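Local structure of HydG protein (Carboxydothermus hydrogenoformans, 4RTB) at residues L60-A65 and E260-I265; E167-I172 and R179-N184. The protein matures [FeFe]-hydrogenase as a radical SAM enzyme and CO/CN synthase, holding S-adenosylmethionine beside a [4Fe-4S] cluster. All coordinates share one frame; numbering follows the deposited sequence.

Contact 1 (L60-A65 and E260-I265); sequences LSLIEA and ELLGVI
Leu62 meets both Leu262 and Ile265 with one side-chain methyl, CD2, where these two residues stand three apart on one helix face; it also meets Leu262 through its backbone O. Its CA–CB bond runs along the interface instead of into it, and CD2, at the end of the chain, makes the approach. Leu62 and Ile265 pass alongside, running opposite ways, and touch flank to flank: Leu62 CD2 lies 4.0 Å from Ile265 CG2 and equally near the branch point CB. The torsion of Ile265 explains which methyl is offered, for CG1 stands anti to the carbonyl carbon (chi1 -55°) and leaves CG2 to face the leucine. Leu262 likewise bends its CD1 across, to 4.0 Å from Leu62 CD2 and 3.8 Å from Leu62 O, the latter a van der Waals contact of a methyl with a backbone carbonyl oxygen. Helix 257-275, which carries these residues, follows strand 246-249 and precedes strand 281-283, making it an outer helix of the radical SAM beta/alpha barrel. Helix 62-70, with Ser61 as N-cap, packs against it from the N-terminal region. One turn on from Leu62, Ala65 points its CB toward the same face, 4.7 Å from Ile265 CD1. Thr32 of helix 23-39 touches both Leu62 and Leu262, and Met316 of helix 303-316 reaches Ile265.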
loop_
_atom_site.group_PDB
_atom_site.type_symbol
_atom_site.label_atom_id
_atom_site.label_comp_id
_atom_site.label_asym_id
_atom_site.label_seq_id
_atom_site.Cartn_x
_atom_site.Cartn_y
_atom_site.Cartn_z
ATOM N N LEU A 60 -18.871 4.448 -12.087
ATOM C CA LEU A 60 -19.728 3.678 -11.194
ATOM C C LEU A 60 -19.858 4.392 -9.849
ATOM O O LEU A 60 -18.968 5.143 -9.452
ATOM C CB LEU A 60 -19.163 2.264 -11.027
ATOM C CG LEU A 60 -20.090 1.099 -10.693
ATOM C CD1 LEU A 60 -21.363 1.178 -11.509
ATOM C CD2 LEU A 60 -19.371 -0.221 -10.942
ATOM N N SER A 61 -20.973 4.182 -9.155
ATOM C CA SER A 61 -21.208 4.899 -7.904
ATOM C C SER A 61 -20.964 4.014 -6.682
ATOM O O SER A 61 -20.785 2.801 -6.808
ATOM C CB SER A 61 -22.632 5.467 -7.867
ATOM O OG SER A 61 -23.574 4.481 -7.485
ATOM N N LEU A 62 -20.957 4.643 -5.507
ATOM C CA LEU A 62 -20.675 3.973 -4.238
ATOM C C LEU A 62 -21.559 2.749 -4.005
ATOM O O LEU A 62 -21.066 1.650 -3.728
ATOM C CB LEU A 62 -20.851 4.961 -3.081
ATOM C CG LEU A 62 -19.706 5.169 -2.086
ATOM C CD1 LEU A 62 -20.234 5.127 -0.659
ATOM C CD2 LEU A 62 -18.597 4.148 -2.286
ATOM N N ILE A 63 -22.867 2.959 -4.121
ATOM C CA ILE A 63 -23.859 1.906 -3.936
ATOM C C ILE A 63 -23.619 0.719 -4.869
ATOM O O ILE A 63 -23.574 -0.434 -4.428
ATOM C CB ILE A 63 -25.294 2.448 -4.168
ATOM C CG1 ILE A 63 -25.572 3.669 -3.282
ATOM C CG2 ILE A 63 -26.329 1.360 -3.925
ATOM C CD1 ILE A 63 -25.314 5.007 -3.957
ATOM N N GLU A 64 -23.452 1.010 -6.157
ATOM C CA GLU A 64 -23.275 -0.029 -7.165
ATOM C C GLU A 64 -21.958 -0.776 -6.971
ATOM O O GLU A 64 -21.850 -1.956 -7.303
ATOM C CB GLU A 64 -23.345 0.575 -8.571
ATOM C CG GLU A 64 -24.341 1.722 -8.692
ATOM C CD GLU A 64 -24.771 1.989 -10.123
ATOM O OE1 GLU A 64 -24.328 3.002 -10.707
ATOM O OE2 GLU A 64 -25.566 1.188 -10.660
ATOM N N ALA A 65 -20.960 -0.079 -6.441
ATOM C CA ALA A 65 -19.703 -0.712 -6.063
ATOM C C ALA A 65 -19.947 -1.687 -4.918
ATOM O O ALA A 65 -19.414 -2.802 -4.904
ATOM C CB ALA A 65 -18.671 0.333 -5.664
ATOM N N GLU A 260 -15.769 -1.641 4.994
ATOM C CA GLU A 260 -14.438 -1.042 4.943
ATOM C C GLU A 260 -14.091 -0.581 3.526
ATOM O O GLU A 260 -13.525 0.500 3.336
ATOM C CB GLU A 260 -13.382 -2.027 5.459
ATOM C CG GLU A 260 -12.802 -1.678 6.829
ATOM C CD GLU A 260 -13.657 -2.166 7.988
ATOM O OE1 GLU A 260 -13.712 -3.394 8.216
ATOM O OE2 GLU A 260 -14.268 -1.321 8.675
ATOM N N LEU A 261 -14.436 -1.408 2.540
ATOM C CA LEU A 261 -14.251 -1.057 1.134
ATOM C C LEU A 261 -14.999 0.223 0.784
ATOM O O LEU A 261 -14.449 1.123 0.145
ATOM C CB LEU A 261 -14.721 -2.197 0.229
ATOM C CG LEU A 261 -14.925 -1.849 -1.249
ATOM C CD1 LEU A 261 -13.613 -1.424 -1.893
ATOM C CD2 LEU A 261 -15.536 -3.025 -1.992
ATOM N N LEU A 262 -16.261 0.283 1.199
ATOM C CA LEU A 262 -17.066 1.493 1.074
ATOM C C LEU A 262 -16.376 2.694 1.728
ATOM O O LEU A 262 -16.274 3.775 1.135
ATOM C CB LEU A 262 -18.440 1.271 1.709
ATOM C CG LEU A 262 -19.675 1.059 0.833
ATOM C CD1 LEU A 262 -19.300 0.563 -0.549
ATOM C CD2 LEU A 262 -20.618 0.082 1.515
ATOM N N GLY A 263 -15.896 2.483 2.950
ATOM C CA GLY A 263 -15.281 3.535 3.738
ATOM C C GLY A 263 -14.036 4.133 3.116
ATOM O O GLY A 263 -13.837 5.347 3.173
ATOM N N VAL A 264 -13.192 3.289 2.530
ATOM C CA VAL A 264 -11.975 3.772 1.886
ATOM C C VAL A 264 -12.298 4.696 0.717
ATOM O O VAL A 264 -11.753 5.799 0.611
ATOM C CB VAL A 264 -11.105 2.611 1.385
ATOM C CG1 VAL A 264 -9.974 3.133 0.517
ATOM C CG2 VAL A 264 -10.559 1.822 2.557
ATOM N N ILE A 265 -13.191 4.242 -0.155
ATOM C CA ILE A 265 -13.588 5.029 -1.312
ATOM C C ILE A 265 -14.238 6.338 -0.872
ATOM O O ILE A 265 -13.962 7.396 -1.441
ATOM C CB ILE A 265 -14.554 4.246 -2.224
ATOM C CG1 ILE A 265 -13.925 2.910 -2.630
ATOM C CG2 ILE A 265 -14.901 5.065 -3.457
ATOM C CD1 ILE A 265 -14.814 2.057 -3.504
#

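Contact 2 (E167-I172 and R179-N184); sequences EIIPAI and RRINVN. With SAM (S-adenosylmethionine), chain B.
Ile181 packs against Ile169 and Ile172, joining helix 158-175 to strand 180-184, the last two elements of a right-handed beta-alpha-beta unit of the radical SAM barrel. The segment axes run nearly antiparallel at 156°, 10.2 Å apart. The CB of Ile181 points toward the helix and there branches. One branch, CG2, comes 4.4 Å from Ile169 CD1, a loose apolar touch. The other runs through CG1 to the terminal methyl, and Ile181 CD1 closes to 3.9 Å from Ile172 CG2; the two side chains meet at a slant. Ile169 CD1 also reaches 4.3 Å to Val183 CG2, so it spans two strand residues pointing to the same side. Strand 148-153 adds Leu151, touching Ile169 and Ile181.

At its end the strand delivers Asn184 to S-adenosylmethionine: its CG is turned anti to the backbone N (chi1 -169°), which brings the amide against the ligand's CB and CG. An alanine here would remove the amide, and is likely to leave Gln205 O without its ND2 donor and the ligand's sulfonium arm less closely lined. Asn184 O lies 3.2 Å from the ligand's CB, and Asn184 OD1 lies 3.2 Å from its C5'.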
loop_
_atom_site.group_PDB
_atom_site.type_symbol
_atom_site.label_atom_id
_atom_site.label_comp_id
_atom_site.label_asym_id
_atom_site.label_seq_id
_atom_site.Cartn_x
_atom_site.Cartn_y
_atom_site.Cartn_z
ATOM N N GLU A 167 16.506 12.598 14.093
ATOM C CA GLU A 167 17.917 12.250 13.993
ATOM C C GLU A 167 18.176 11.144 12.971
ATOM O O GLU A 167 19.224 11.126 12.324
ATOM C CB GLU A 167 18.472 11.837 15.356
ATOM C CG GLU A 167 19.282 12.931 16.038
ATOM C CD GLU A 167 20.380 12.377 16.927
ATOM O OE1 GLU A 167 20.408 11.147 17.146
ATOM O OE2 GLU A 167 21.219 13.173 17.401
ATOM N N ILE A 168 17.224 10.229 12.810
ATOM C CA ILE A 168 17.463 9.051 11.976
ATOM C C ILE A 168 17.245 9.274 10.473
ATOM O O ILE A 168 18.077 8.866 9.660
ATOM C CB ILE A 168 16.590 7.871 12.448
ATOM C CG1 ILE A 168 17.200 7.268 13.716
ATOM C CG2 ILE A 168 16.456 6.813 11.359
ATOM C CD1 ILE A 168 16.743 5.867 14.020
ATOM N N ILE A 169 16.147 9.923 10.100
ATOM C CA ILE A 169 15.811 10.077 8.684
ATOM C C ILE A 169 16.854 10.865 7.866
ATOM O O ILE A 169 17.284 10.383 6.811
ATOM C CB ILE A 169 14.415 10.724 8.510
ATOM C CG1 ILE A 169 13.326 9.725 8.905
ATOM C CG2 ILE A 169 14.208 11.189 7.079
ATOM C CD1 ILE A 169 11.925 10.253 8.753
ATOM N N PRO A 170 17.273 12.060 8.334
ATOM C CA PRO A 170 18.303 12.751 7.548
ATOM C C PRO A 170 19.604 11.960 7.485
ATOM O O PRO A 170 20.337 12.045 6.495
ATOM C CB PRO A 170 18.511 14.066 8.308
ATOM C CG PRO A 170 17.282 14.241 9.115
ATOM C CD PRO A 170 16.867 12.862 9.504
ATOM N N ALA A 171 19.881 11.199 8.541
ATOM C CA ALA A 171 21.055 10.337 8.579
ATOM C C ALA A 171 20.979 9.289 7.475
ATOM O O ALA A 171 21.977 9.003 6.819
ATOM C CB ALA A 171 21.187 9.674 9.941
ATOM N N ILE A 172 19.792 8.724 7.272
ATOM C CA ILE A 172 19.579 7.769 6.190
ATOM C C ILE A 172 19.739 8.443 4.829
ATOM O O ILE A 172 20.452 7.933 3.962
ATOM C CB ILE A 172 18.187 7.105 6.275
ATOM C CG1 ILE A 172 18.169 6.045 7.379
ATOM C CG2 ILE A 172 17.812 6.469 4.949
ATOM C CD1 ILE A 172 16.865 5.279 7.474
ATOM N N ARG A 179 16.181 6.862 -2.380
ATOM C CA ARG A 179 15.469 7.855 -3.175
ATOM C C ARG A 179 14.234 8.375 -2.458
ATOM O O ARG A 179 13.884 9.549 -2.582
ATOM C CB ARG A 179 15.071 7.273 -4.537
ATOM C CG ARG A 179 16.163 7.358 -5.598
ATOM C CD ARG A 179 17.345 6.470 -5.247
ATOM N NE ARG A 179 18.526 6.748 -6.059
ATOM C CZ ARG A 179 18.764 6.194 -7.242
ATOM N NH1 ARG A 179 17.896 5.337 -7.762
ATOM N NH2 ARG A 179 19.870 6.500 -7.909
ATOM N N ARG A 180 13.573 7.504 -1.704
ATOM C CA ARG A 180 12.351 7.894 -1.018
ATOM C C ARG A 180 12.191 7.199 0.328
ATOM O O ARG A 180 12.297 5.974 0.418
ATOM C CB ARG A 180 11.133 7.597 -1.894
ATOM C CG ARG A 180 9.867 8.274 -1.413
ATOM C CD ARG A 180 8.675 7.934 -2.282
ATOM N NE ARG A 180 7.700 9.020 -2.286
ATOM C CZ ARG A 180 6.457 8.912 -2.744
ATOM N NH1 ARG A 180 5.643 9.959 -2.708
ATOM N NH2 ARG A 180 6.026 7.757 -3.235
ATOM N N ILE A 181 11.940 7.987 1.372
ATOM C CA ILE A 181 11.524 7.432 2.651
ATOM C C ILE A 181 10.049 7.728 2.888
ATOM O O ILE A 181 9.648 8.884 3.034
ATOM C CB ILE A 181 12.348 7.978 3.831
ATOM C CG1 ILE A 181 13.723 7.312 3.888
ATOM C CG2 ILE A 181 11.636 7.706 5.144
ATOM C CD1 ILE A 181 14.793 8.033 3.117
ATOM N N ASN A 182 9.241 6.673 2.897
ATOM C CA ASN A 182 7.841 6.786 3.277
ATOM C C ASN A 182 7.681 6.447 4.746
ATOM O O ASN A 182 8.528 5.772 5.333
ATOM C CB ASN A 182 6.963 5.875 2.422
ATOM C CG ASN A 182 6.848 6.352 0.991
ATOM O OD1 ASN A 182 7.072 7.525 0.696
ATOM N ND2 ASN A 182 6.492 5.444 0.093
ATOM N N VAL A 183 6.589 6.909 5.342
ATOM C CA VAL A 183 6.443 6.824 6.785
ATOM C C VAL A 183 5.084 6.285 7.217
ATOM O O VAL A 183 4.036 6.803 6.824
ATOM C CB VAL A 183 6.678 8.205 7.431
ATOM C CG1 VAL A 183 6.001 8.300 8.779
ATOM C CG2 VAL A 183 8.169 8.478 7.551
ATOM N N ASN A 184 5.115 5.232 8.025
ATOM C CA ASN A 184 3.906 4.694 8.629
ATOM C C ASN A 184 3.919 4.899 10.141
ATOM O O ASN A 184 4.137 3.961 10.904
ATOM C CB ASN A 184 3.751 3.213 8.295
ATOM C CG ASN A 184 2.390 2.674 8.680
ATOM O OD1 ASN A 184 2.225 1.480 8.924
ATOM N ND2 ASN A 184 1.404 3.561 8.748
HETATM N N SAM B . 1.845 1.706 14.743
HETATM C CA SAM B . 1.286 2.479 13.633
HETATM C C SAM B . -0.216 2.293 13.455
HETATM O O SAM B . -0.861 1.504 14.138
HETATM O OXT SAM B . -0.824 2.943 12.608
HETATM C CB SAM B . 1.976 2.138 12.313
HETATM C CG SAM B . 2.691 0.790 12.228
HETATM S SD SAM B . 1.685 -0.714 12.287
HETATM C CE SAM B . 3.004 -1.865 12.684
HETATM C "C5'" SAM B . 1.617 -1.178 10.543
HETATM C "C4'" SAM B . 0.304 -1.810 10.090
HETATM O "O4'" SAM B . 0.297 -3.225 10.188
HETATM C "C3'" SAM B . -0.878 -1.344 10.925
HETATM O "O3'" SAM B . -1.417 -0.158 10.396
HETATM C "C2'" SAM B . -1.855 -2.496 10.823
HETATM O "O2'" SAM B . -2.910 -2.169 9.953
HETATM C "C1'" SAM B . -1.059 -3.636 10.212
HETATM N N9 SAM B . -1.262 -4.839 11.031
HETATM C C8 SAM B . -1.124 -4.927 12.389
HETATM N N7 SAM B . -1.406 -6.192 12.770
HETATM C C5 SAM B . -1.734 -6.908 11.673
HETATM C C6 SAM B . -2.105 -8.233 11.499
HETATM N N6 SAM B . -2.188 -9.046 12.548
HETATM N N1 SAM B . -2.389 -8.700 10.233
HETATM C C2 SAM B . -2.302 -7.851 9.149
HETATM N N3 SAM B . -1.931 -6.534 9.328
HETATM C C4 SAM B . -1.650 -6.070 10.571
#

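From the N terminus the chain first forms helices 23-39 and 43-56 and then helix 62-70, whose start is one side of contact 1. It next enters the barrel at strand 95-105 and passes through strand 148-153 into helix 158-175. Contact 2 closes a short loop there, with just six residues between its segments. About 75 residues later, helix 257-275 returns to 60-65 and completes contact 1, a loop spanning 194 residues in which contact 2 is wholly nested. Their centres are 34 Å apart, on opposite sides of the chain's centre: one joins the N-terminal helices to the barrel's outside, the other packs a helix onto a barrel strand leading to S-adenosylmethionine.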